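Local coordinates for protein alpha-/beta-galactoside alpha-2,3-sialyltransferase (Photobacterium phosphoreum, PDB 2ZWI) that probably transfers sialic acid from a CMP-activated donor to alpha- and beta-galactosides in alpha-2,3 linkage, and binds CMP and zinc, at residues A[237-242]-A[253-258]; A[286-291]-A[296-301]; A[336-341]-A[358-363]. All blocks are in the same frame, centred on the assembly; numbering follows the deposited sequence.

Followed from the N terminus, the three contacts come in series, with none nested in or crossing another. Contact 1 closes a ten-residue connection, folding helix 249-259 back on strand 236-240. Contact 2 closes only four residues, between helix 287-294 and strand 297-299 at one border of the same parallel sheet. Contact 3 spans sixteen residues, bringing the turn after helix 350-357 against strand 334-340, next to the other border strand, 366-368. Contact 1 touches both neighbours: L256 packs on I290 and M296 of contact 2, while I255 and F237 meet F339 and F337 of contact 3. Contacts 2 and 3 do not touch. Together they tie helices and a turn to the sheet of the CMP-binding half.

Contact 1 of 3, residues A[237-242]-A[253-258]; sequences FIFIGT and IDILTE. With C5P (cytidine-5'-monophosphate), chain C.
The packing of L256 over one face of the F239 ring, a CH-pi contact, carries most of the contact. Its CD1 methyl sits 4.1 Å from the centroid of the F239 ring, 8° off the ring normal. The second methyl reaches outward over the rim, with L256 CD2 3.6 Å from F239 CD1. I255 comes in differently: its CG2 branch meets the ring edge, 3.9 Å from F239 CE1. A flat, buried ring suits a leucine methyl on its face, and a beta-branched isoleucine can set CG2 at its edge. CB of F239 already points at the helix, and CG anti to the backbone N (chi1 -175°) carries the ring on to L256 and I255.

Further out, M321 of strand 317-321 touches both F239 and I255, and L256 also packs on I290, H294 and M296. F239 is tied through its backbone to F277 of strand 275-279, which places it within the parallel sheet. Just past the end of strand 236-240, G241 turns its carbonyl to the nucleotide: N4 of cytidine-5'-monophosphate (C5P) donates to G241 O at 2.9 Å, with an angle of 159° at the hydrogen. I240 CG2 lies 3.5 Å from C5P N4.

No hydrogen bond joins the two segments. Apolar contact therefore seats helix 249-259 on the strand, whereas G241 O, just beyond it, contributes one backbone acceptor to the cytosine amino group.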
loop_
_atom_site.group_PDB
_atom_site.type_symbol
_atom_site.label_atom_id
_atom_site.label_comp_id
_atom_site.label_asym_id
_atom_site.label_seq_id
_atom_site.Cartn_x
_atom_site.Cartn_y
_atom_site.Cartn_z
ATOM N N PHE A 237 12.130 13.305 14.122
ATOM C CA PHE A 237 12.629 12.202 13.298
ATOM C C PHE A 237 11.905 10.904 13.669
ATOM O O PHE A 237 11.830 10.544 14.852
ATOM C CB PHE A 237 14.140 12.018 13.506
ATOM C CG PHE A 237 14.723 10.828 12.776
ATOM C CD1 PHE A 237 15.083 10.927 11.442
ATOM C CD2 PHE A 237 14.926 9.614 13.434
ATOM C CE1 PHE A 237 15.633 9.846 10.760
ATOM C CE2 PHE A 237 15.463 8.516 12.759
ATOM C CZ PHE A 237 15.816 8.633 11.410
ATOM N N ILE A 238 11.389 10.198 12.669
ATOM C CA ILE A 238 10.846 8.849 12.894
ATOM C C ILE A 238 11.760 7.781 12.293
ATOM O O ILE A 238 12.074 7.819 11.093
ATOM C CB ILE A 238 9.418 8.682 12.319
ATOM C CG1 ILE A 238 8.458 9.700 12.950
ATOM C CG2 ILE A 238 8.914 7.231 12.524
ATOM C CD1 ILE A 238 7.019 9.611 12.416
ATOM N N PHE A 239 12.198 6.849 13.146
ATOM C CA PHE A 239 12.909 5.661 12.707
ATOM C C PHE A 239 11.901 4.613 12.299
ATOM O O PHE A 239 11.066 4.224 13.122
ATOM C CB PHE A 239 13.777 5.078 13.830
ATOM C CG PHE A 239 14.621 3.910 13.386
ATOM C CD1 PHE A 239 15.880 4.125 12.831
ATOM C CD2 PHE A 239 14.161 2.596 13.528
ATOM C CE1 PHE A 239 16.672 3.044 12.410
ATOM C CE2 PHE A 239 14.938 1.507 13.098
ATOM C CZ PHE A 239 16.188 1.736 12.534
ATOM N N ILE A 240 11.986 4.167 11.041
ATOM C CA ILE A 240 11.107 3.127 10.499
ATOM C C ILE A 240 11.689 1.745 10.789
ATOM O O ILE A 240 12.652 1.323 10.166
ATOM C CB ILE A 240 10.866 3.304 8.958
ATOM C CG1 ILE A 240 10.249 4.677 8.644
ATOM C CG2 ILE A 240 10.004 2.154 8.369
ATOM C CD1 ILE A 240 9.060 5.034 9.526
ATOM N N GLY A 241 11.087 1.051 11.748
ATOM C CA GLY A 241 11.535 -0.273 12.139
ATOM C C GLY A 241 11.101 -1.378 11.188
ATOM O O GLY A 241 10.182 -1.206 10.375
ATOM N N THR A 242 11.771 -2.524 11.299
ATOM C CA THR A 242 11.385 -3.700 10.537
ATOM C C THR A 242 11.137 -4.874 11.501
ATOM O O THR A 242 11.093 -4.670 12.719
ATOM C CB THR A 242 12.417 -4.030 9.415
ATOM O OG1 THR A 242 11.885 -5.048 8.566
ATOM C CG2 THR A 242 13.759 -4.505 10.004
ATOM N N ILE A 253 19.338 -1.263 16.825
ATOM C CA ILE A 253 19.936 -0.489 17.930
ATOM C C ILE A 253 21.272 0.100 17.494
ATOM O O ILE A 253 21.550 1.280 17.744
ATOM C CB ILE A 253 20.121 -1.360 19.212
ATOM C CG1 ILE A 253 18.773 -1.638 19.883
ATOM C CG2 ILE A 253 21.049 -0.680 20.233
ATOM C CD1 ILE A 253 18.768 -2.926 20.738
ATOM N N ASP A 254 22.092 -0.717 16.832
ATOM C CA ASP A 254 23.402 -0.289 16.326
ATOM C C ASP A 254 23.301 0.825 15.272
ATOM O O ASP A 254 24.078 1.794 15.300
ATOM C CB ASP A 254 24.179 -1.479 15.756
ATOM C CG ASP A 254 24.703 -2.433 16.840
ATOM O OD1 ASP A 254 25.159 -3.530 16.450
ATOM O OD2 ASP A 254 24.669 -2.106 18.059
ATOM N N ILE A 255 22.350 0.671 14.351
ATOM C CA ILE A 255 22.039 1.700 13.341
ATOM C C ILE A 255 21.684 3.018 14.016
ATOM O O ILE A 255 22.133 4.070 13.590
ATOM C CB ILE A 255 20.874 1.292 12.405
ATOM C CG1 ILE A 255 21.296 0.165 11.467
ATOM C CG2 ILE A 255 20.386 2.493 11.553
ATOM C CD1 ILE A 255 20.135 -0.605 10.897
ATOM N N LEU A 256 20.859 2.957 15.049
ATOM C CA LEU A 256 20.488 4.158 15.791
ATOM C C LEU A 256 21.659 4.797 16.549
ATOM O O LEU A 256 21.712 6.036 16.667
ATOM C CB LEU A 256 19.322 3.883 16.722
ATOM C CG LEU A 256 17.985 3.934 16.000
ATOM C CD1 LEU A 256 16.950 3.111 16.774
ATOM C CD2 LEU A 256 17.538 5.376 15.769
ATOM N N THR A 257 22.599 3.988 17.046
ATOM C CA THR A 257 23.757 4.598 17.710
ATOM C C THR A 257 24.720 5.236 16.713
ATOM O O THR A 257 25.266 6.287 16.998
ATOM C CB THR A 257 24.500 3.739 18.799
ATOM O OG1 THR A 257 25.854 3.443 18.405
ATOM C CG2 THR A 257 23.756 2.525 19.216
ATOM N N GLU A 258 24.884 4.631 15.534
ATOM C CA GLU A 258 25.659 5.243 14.461
ATOM C C GLU A 258 25.019 6.554 13.963
ATOM O O GLU A 258 25.711 7.563 13.757
ATOM C CB GLU A 258 25.845 4.253 13.306
ATOM C CG GLU A 258 26.939 4.649 12.297
ATOM C CD GLU A 258 28.340 4.663 12.902
ATOM O OE1 GLU A 258 29.237 5.303 12.318
ATOM O OE2 GLU A 258 28.546 4.043 13.960
HETATM O O3P C5P C . 8.067 -3.008 5.666
HETATM P P C5P C . 6.955 -3.659 4.937
HETATM O O1P C5P C . 7.229 -3.533 3.470
HETATM O O2P C5P C . 6.749 -5.044 5.489
HETATM O "O5'" C5P C . 5.662 -2.776 5.261
HETATM C "C5'" C5P C . 4.343 -3.220 4.956
HETATM C "C4'" C5P C . 3.373 -2.305 5.686
HETATM O "O4'" C5P C . 3.612 -2.350 7.106
HETATM C "C3'" C5P C . 3.589 -0.843 5.319
HETATM O "O3'" C5P C . 2.867 -0.485 4.147
HETATM C "C2'" C5P C . 3.051 -0.116 6.524
HETATM O "O2'" C5P C . 1.622 -0.187 6.553
HETATM C "C1'" C5P C . 3.477 -1.026 7.656
HETATM N N1 C5P C . 4.692 -0.619 8.376
HETATM C C2 C5P C . 4.578 0.389 9.356
HETATM N N3 C5P C . 5.653 0.760 10.079
HETATM C C4 C5P C . 6.855 0.185 9.865
HETATM C C5 C5P C . 7.003 -0.813 8.909
HETATM C C6 C5P C . 5.883 -1.208 8.164
HETATM O O2 C5P C . 3.483 0.962 9.549
HETATM N N4 C5P C . 7.906 0.581 10.621
#

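Contact 2 of 3, residues A[286-291]-A[296-301]; sequences YNQQII and MIEIYN
M296 and I291 supply the hydrogen bond that joins the segments: M296 N donates to I291 O at 3.3 Å, long but fairly straight (165°), approaching in the carbonyl plane.

The apolar contacts are made by the flexible methionine and the branched isoleucines. The M296 chain bends at its last torsion (chi3 -61°), which turns CE back against the I290-I291 backbone, 3.6 Å from I291 CA, and M296 CE is 3.8 Å from I290 CG2. Two residues on, E298, its chain extended beyond CG, lends its methylenes: I291 CD1 lies 3.6 Å from E298 CG, the two side chains crossing at about a right angle. A glutamate suits this border, since its stem packs while its carboxylate stays at the surface.

Polar side chains meet at the more exposed side. Q288 OE1 is 3.9 Å from E298 OE1, but the Q288 amide bonds through NE2 to D292. The amides of N287 and N301 are neighbours, and N301 O accepts from the CMP-binding K279.

I290 and I291 rest on F278. The whole is the second half of a beta-alpha-beta crossover, in which helix 287-294 leads from strand 275-279 to border strand 297-299 of the Rossmann-like, nucleotide-binding half of a GT-B fold.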
loop_
_atom_site.group_PDB
_atom_site.type_symbol
_atom_site.label_atom_id
_atom_site.label_comp_id
_atom_site.label_asym_id
_atom_site.label_seq_id
_atom_site.Cartn_x
_atom_site.Cartn_y
_atom_site.Cartn_z
ATOM N N TYR A 286 10.028 -7.289 18.911
ATOM C CA TYR A 286 11.201 -6.838 19.663
ATOM C C TYR A 286 11.291 -5.311 19.833
ATOM O O TYR A 286 12.355 -4.804 20.191
ATOM C CB TYR A 286 12.517 -7.414 19.085
ATOM C CG TYR A 286 12.753 -7.228 17.582
ATOM C CD1 TYR A 286 12.260 -6.117 16.890
ATOM C CD2 TYR A 286 13.514 -8.149 16.871
ATOM C CE1 TYR A 286 12.509 -5.948 15.530
ATOM C CE2 TYR A 286 13.764 -7.992 15.521
ATOM C CZ TYR A 286 13.246 -6.893 14.856
ATOM O OH TYR A 286 13.500 -6.738 13.523
ATOM N N ASN A 287 10.192 -4.589 19.592
ATOM C CA ASN A 287 10.191 -3.114 19.624
ATOM C C ASN A 287 10.592 -2.460 20.956
ATOM O O ASN A 287 11.250 -1.417 20.962
ATOM C CB ASN A 287 8.833 -2.538 19.191
ATOM C CG ASN A 287 8.435 -2.944 17.789
ATOM O OD1 ASN A 287 7.251 -3.141 17.512
ATOM N ND2 ASN A 287 9.408 -3.077 16.901
ATOM N N GLN A 288 10.176 -3.050 22.077
ATOM C CA GLN A 288 10.529 -2.492 23.384
ATOM C C GLN A 288 12.046 -2.484 23.635
ATOM O O GLN A 288 12.555 -1.536 24.237
ATOM C CB GLN A 288 9.775 -3.188 24.526
ATOM C CG GLN A 288 9.698 -2.346 25.820
ATOM C CD GLN A 288 9.026 -0.988 25.609
ATOM O OE1 GLN A 288 7.897 -0.909 25.130
ATOM N NE2 GLN A 288 9.727 0.082 25.966
ATOM N N GLN A 289 12.753 -3.516 23.161
ATOM C CA GLN A 289 14.219 -3.607 23.269
ATOM C C GLN A 289 14.927 -2.423 22.591
ATOM O O GLN A 289 15.863 -1.830 23.153
ATOM C CB GLN A 289 14.738 -4.898 22.625
ATOM C CG GLN A 289 14.273 -6.214 23.250
ATOM C CD GLN A 289 14.940 -7.434 22.618
ATOM O OE1 GLN A 289 15.021 -8.507 23.225
ATOM N NE2 GLN A 289 15.432 -7.269 21.408
ATOM N N ILE A 290 14.493 -2.114 21.370
ATOM C CA ILE A 290 15.037 -1.001 20.591
ATOM C C ILE A 290 14.694 0.342 21.253
ATOM O O ILE A 290 15.583 1.177 21.460
ATOM C CB ILE A 290 14.534 -1.026 19.112
ATOM C CG1 ILE A 290 14.793 -2.399 18.456
ATOM C CG2 ILE A 290 15.182 0.100 18.304
ATOM C CD1 ILE A 290 14.131 -2.582 17.090
ATOM N N ILE A 291 13.415 0.525 21.598
ATOM C CA ILE A 291 12.895 1.770 22.187
ATOM C C ILE A 291 13.596 2.139 23.494
ATOM O O ILE A 291 13.865 3.312 23.759
ATOM C CB ILE A 291 11.349 1.700 22.413
ATOM C CG1 ILE A 291 10.603 1.830 21.088
ATOM C CG2 ILE A 291 10.868 2.796 23.366
ATOM C CD1 ILE A 291 9.148 1.359 21.154
ATOM N N MET A 296 13.439 6.458 22.912
ATOM C CA MET A 296 12.689 7.014 21.800
ATOM C C MET A 296 11.214 7.099 22.147
ATOM O O MET A 296 10.695 6.275 22.894
ATOM C CB MET A 296 12.899 6.146 20.565
ATOM C CG MET A 296 14.309 6.269 19.993
ATOM S SD MET A 296 14.550 5.181 18.605
ATOM C CE MET A 296 14.275 3.602 19.373
ATOM N N ILE A 297 10.543 8.099 21.597
ATOM C CA ILE A 297 9.095 8.205 21.733
ATOM C C ILE A 297 8.432 7.122 20.870
ATOM O O ILE A 297 8.594 7.103 19.654
ATOM C CB ILE A 297 8.581 9.609 21.324
ATOM C CG1 ILE A 297 9.274 10.699 22.151
ATOM C CG2 ILE A 297 7.067 9.694 21.464
ATOM C CD1 ILE A 297 8.766 12.096 21.863
ATOM N N GLU A 298 7.681 6.232 21.510
ATOM C CA GLU A 298 6.988 5.159 20.796
ATOM C C GLU A 298 5.726 5.601 20.064
ATOM O O GLU A 298 4.828 6.224 20.644
ATOM C CB GLU A 298 6.639 4.027 21.760
ATOM C CG GLU A 298 5.856 2.879 21.133
ATOM C CD GLU A 298 5.433 1.841 22.160
ATOM O OE1 GLU A 298 5.875 1.946 23.337
ATOM O OE2 GLU A 298 4.663 0.925 21.794
ATOM N N ILE A 299 5.663 5.252 18.782
ATOM C CA ILE A 299 4.425 5.300 18.027
ATOM C C ILE A 299 3.984 3.844 17.916
ATOM O O ILE A 299 4.720 3.008 17.373
ATOM C CB ILE A 299 4.610 5.939 16.619
ATOM C CG1 ILE A 299 5.092 7.391 16.742
ATOM C CG2 ILE A 299 3.297 5.872 15.808
ATOM C CD1 ILE A 299 5.510 8.016 15.414
ATOM N N TYR A 300 2.807 3.548 18.472
ATOM C CA TYR A 300 2.255 2.189 18.537
ATOM C C TYR A 300 2.452 1.443 17.221
ATOM O O TYR A 300 1.968 1.881 16.174
ATOM C CB TYR A 300 0.772 2.255 18.909
ATOM C CG TYR A 300 0.094 0.924 19.144
ATOM C CD1 TYR A 300 0.748 -0.132 19.800
ATOM C CD2 TYR A 300 -1.216 0.735 18.745
ATOM C CE1 TYR A 300 0.102 -1.347 20.021
ATOM C CE2 TYR A 300 -1.871 -0.459 18.976
ATOM C CZ TYR A 300 -1.215 -1.492 19.608
ATOM O OH TYR A 300 -1.907 -2.670 19.805
ATOM N N ASN A 301 3.166 0.322 17.278
ATOM C CA ASN A 301 3.608 -0.368 16.057
ATOM C C ASN A 301 2.483 -0.825 15.126
ATOM O O ASN A 301 2.666 -0.868 13.905
ATOM C CB ASN A 301 4.572 -1.531 16.375
ATOM C CG ASN A 301 3.860 -2.769 16.946
ATOM O OD1 ASN A 301 4.105 -3.889 16.502
ATOM N ND2 ASN A 301 2.984 -2.566 17.927
#

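Contact 3 of 3, residues A[336-341]-A[358-363]; sequences KFIFYK and LNIVNR
I338 and V361 form the centre of this contact, which is made of side-chain packing, with no hydrogen bond between the segments. The delta methyl of I338 does most of the touching: I338 CD1 lies 3.8 Å from V361 CB, and I338 CG1 is 4.0 Å from V361 CG2. The same methyl grazes the neighbouring residue more loosely, with I338 CD1 4.4 Å from I360 CG2. V361 holds CG1 between its backbone N and carbonyl carbon (chi1 61°), and its two methyls spread so that CG2 meets I338 while CG1 turns to Y340. M355 of helix 350-357 also touches I338 and Y340, and F326 packs on I338 and I360.

The aromatic contribution comes from Y340, two residues along the strand and on the same side as I338. Its ring takes I338 CG2 on one face, 3.5 Å above the plane and offset toward the rim, and its hydroxyl end slides alongside V361, with Y340 OH 3.9 Å from V361 CG1. I338 thus presses on both the tyrosine ring and the valine. A branched aliphatic residue fits a strand well, and its extra methyl lets it reach the turn beyond.

Backbone hydrogen bonds place the two segments. The backbone of I338 bonds to D365 and K367, so strand 366-368 lies alongside. N359, with positive phi (56°), ends helix 350-357 in a Schellman motif that redirects the chain towards I360 and V361, and L358 O accepts from R174.

One cost stands out: Y340 OH is buried by this contact and has no partner anywhere in the model. With its hydroxyl end lying against V361 CG1, Y340 probably contributes here through packing, and the turn after the helix is probably held against the sheet by shape and exclusion of water.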
loop_
_atom_site.group_PDB
_atom_site.type_symbol
_atom_site.label_atom_id
_atom_site.label_comp_id
_atom_site.label_asym_id
_atom_site.label_seq_id
_atom_site.Cartn_x
_atom_site.Cartn_y
_atom_site.Cartn_z
ATOM N N LYS A 336 16.809 10.466 5.610
ATOM C CA LYS A 336 18.215 10.569 5.995
ATOM C C LYS A 336 19.082 9.360 5.628
ATOM O O LYS A 336 20.266 9.518 5.333
ATOM C CB LYS A 336 18.365 10.916 7.485
ATOM C CG LYS A 336 17.896 12.326 7.838
ATOM C CD LYS A 336 18.388 12.734 9.208
ATOM C CE LYS A 336 17.876 14.100 9.610
ATOM N NZ LYS A 336 18.380 15.170 8.735
ATOM N N PHE A 337 18.493 8.163 5.652
ATOM C CA PHE A 337 19.203 6.911 5.357
ATOM C C PHE A 337 18.204 5.756 5.288
ATOM O O PHE A 337 17.168 5.802 5.949
ATOM C CB PHE A 337 20.279 6.606 6.421
ATOM C CG PHE A 337 19.755 6.570 7.842
ATOM C CD1 PHE A 337 19.197 5.405 8.367
ATOM C CD2 PHE A 337 19.813 7.704 8.649
ATOM C CE1 PHE A 337 18.705 5.368 9.670
ATOM C CE2 PHE A 337 19.323 7.676 9.954
ATOM C CZ PHE A 337 18.769 6.502 10.461
ATOM N N ILE A 338 18.496 4.743 4.470
ATOM C CA ILE A 338 17.767 3.471 4.537
ATOM C C ILE A 338 18.756 2.309 4.596
ATOM O O ILE A 338 19.683 2.235 3.785
ATOM C CB ILE A 338 16.788 3.248 3.346
ATOM C CG1 ILE A 338 15.849 4.446 3.145
ATOM C CG2 ILE A 338 15.954 1.992 3.574
ATOM C CD1 ILE A 338 14.862 4.255 1.967
ATOM N N PHE A 339 18.564 1.419 5.567
ATOM C CA PHE A 339 19.365 0.202 5.666
ATOM C C PHE A 339 18.617 -0.979 5.095
ATOM O O PHE A 339 17.425 -1.167 5.351
ATOM C CB PHE A 339 19.785 -0.105 7.104
ATOM C CG PHE A 339 20.987 0.676 7.558
ATOM C CD1 PHE A 339 22.231 0.056 7.683
ATOM C CD2 PHE A 339 20.880 2.037 7.836
ATOM C CE1 PHE A 339 23.352 0.783 8.090
ATOM C CE2 PHE A 339 21.993 2.768 8.232
ATOM C CZ PHE A 339 23.228 2.143 8.368
ATOM N N TYR A 340 19.349 -1.777 4.337
ATOM C CA TYR A 340 18.805 -2.963 3.703
ATOM C C TYR A 340 19.583 -4.207 4.136
ATOM O O TYR A 340 20.800 -4.161 4.315
ATOM C CB TYR A 340 18.903 -2.823 2.185
ATOM C CG TYR A 340 18.177 -1.631 1.596
ATOM C CD1 TYR A 340 18.808 -0.389 1.478
ATOM C CD2 TYR A 340 16.853 -1.748 1.150
ATOM C CE1 TYR A 340 18.141 0.709 0.916
ATOM C CE2 TYR A 340 16.182 -0.662 0.592
ATOM C CZ TYR A 340 16.833 0.559 0.475
ATOM O OH TYR A 340 16.174 1.633 -0.086
ATOM N N LYS A 341 18.866 -5.316 4.302
ATOM C CA LYS A 341 19.482 -6.635 4.394
ATOM C C LYS A 341 19.799 -7.015 2.955
ATOM O O LYS A 341 18.882 -7.258 2.150
ATOM C CB LYS A 341 18.496 -7.629 5.021
ATOM C CG LYS A 341 18.910 -9.098 4.998
ATOM C CD LYS A 341 17.654 -9.960 5.018
ATOM C CE LYS A 341 17.947 -11.450 5.146
ATOM N NZ LYS A 341 16.656 -12.208 5.314
ATOM N N LEU A 358 13.246 5.917 -8.186
ATOM C CA LEU A 358 12.085 6.733 -7.811
ATOM C C LEU A 358 12.428 7.941 -6.945
ATOM O O LEU A 358 11.538 8.674 -6.506
ATOM C CB LEU A 358 11.057 5.865 -7.082
ATOM C CG LEU A 358 10.286 4.893 -7.979
ATOM C CD1 LEU A 358 9.589 3.865 -7.125
ATOM C CD2 LEU A 358 9.280 5.657 -8.818
ATOM N N ASN A 359 13.720 8.133 -6.700
ATOM C CA ASN A 359 14.221 9.210 -5.846
ATOM C C ASN A 359 13.610 9.188 -4.443
ATOM O O ASN A 359 13.391 10.229 -3.833
ATOM C CB ASN A 359 14.036 10.577 -6.528
ATOM C CG ASN A 359 14.667 10.620 -7.899
ATOM O OD1 ASN A 359 15.884 10.751 -8.029
ATOM N ND2 ASN A 359 13.846 10.500 -8.937
ATOM N N ILE A 360 13.325 7.984 -3.955
ATOM C CA ILE A 360 12.868 7.778 -2.585
ATOM C C ILE A 360 14.058 7.986 -1.637
ATOM O O ILE A 360 13.905 8.456 -0.510
ATOM C CB ILE A 360 12.236 6.362 -2.421
ATOM C CG1 ILE A 360 10.872 6.313 -3.139
ATOM C CG2 ILE A 360 12.084 5.993 -0.942
ATOM C CD1 ILE A 360 10.315 4.913 -3.347
ATOM N N VAL A 361 15.243 7.633 -2.127
ATOM C CA VAL A 361 16.473 7.709 -1.359
ATOM C C VAL A 361 17.624 8.043 -2.301
ATOM O O VAL A 361 17.697 7.521 -3.421
ATOM C CB VAL A 361 16.738 6.368 -0.596
ATOM C CG1 VAL A 361 16.893 5.183 -1.570
ATOM C CG2 VAL A 361 17.931 6.480 0.379
ATOM N N ASN A 362 18.492 8.952 -1.854
ATOM C CA ASN A 362 19.748 9.250 -2.537
ATOM C C ASN A 362 20.622 7.997 -2.523
ATOM O O ASN A 362 20.693 7.309 -1.503
ATOM C CB ASN A 362 20.457 10.405 -1.816
ATOM C CG ASN A 362 21.558 11.049 -2.646
ATOM O OD1 ASN A 362 21.412 12.173 -3.120
ATOM N ND2 ASN A 362 22.668 10.352 -2.807
ATOM N N ARG A 363 21.275 7.709 -3.646
ATOM C CA ARG A 363 22.207 6.587 -3.769
ATOM C C ARG A 363 23.284 6.599 -2.666
ATOM O O ARG A 363 23.706 5.547 -2.186
ATOM C CB ARG A 363 22.858 6.602 -5.167
ATOM C CG ARG A 363 23.838 5.457 -5.446
ATOM C CD ARG A 363 24.462 5.568 -6.847
ATOM N NE ARG A 363 23.706 4.812 -7.848
ATOM C CZ ARG A 363 22.738 5.309 -8.614
ATOM N NH1 ARG A 363 22.374 6.589 -8.502
ATOM N NH2 ARG A 363 22.125 4.514 -9.488
#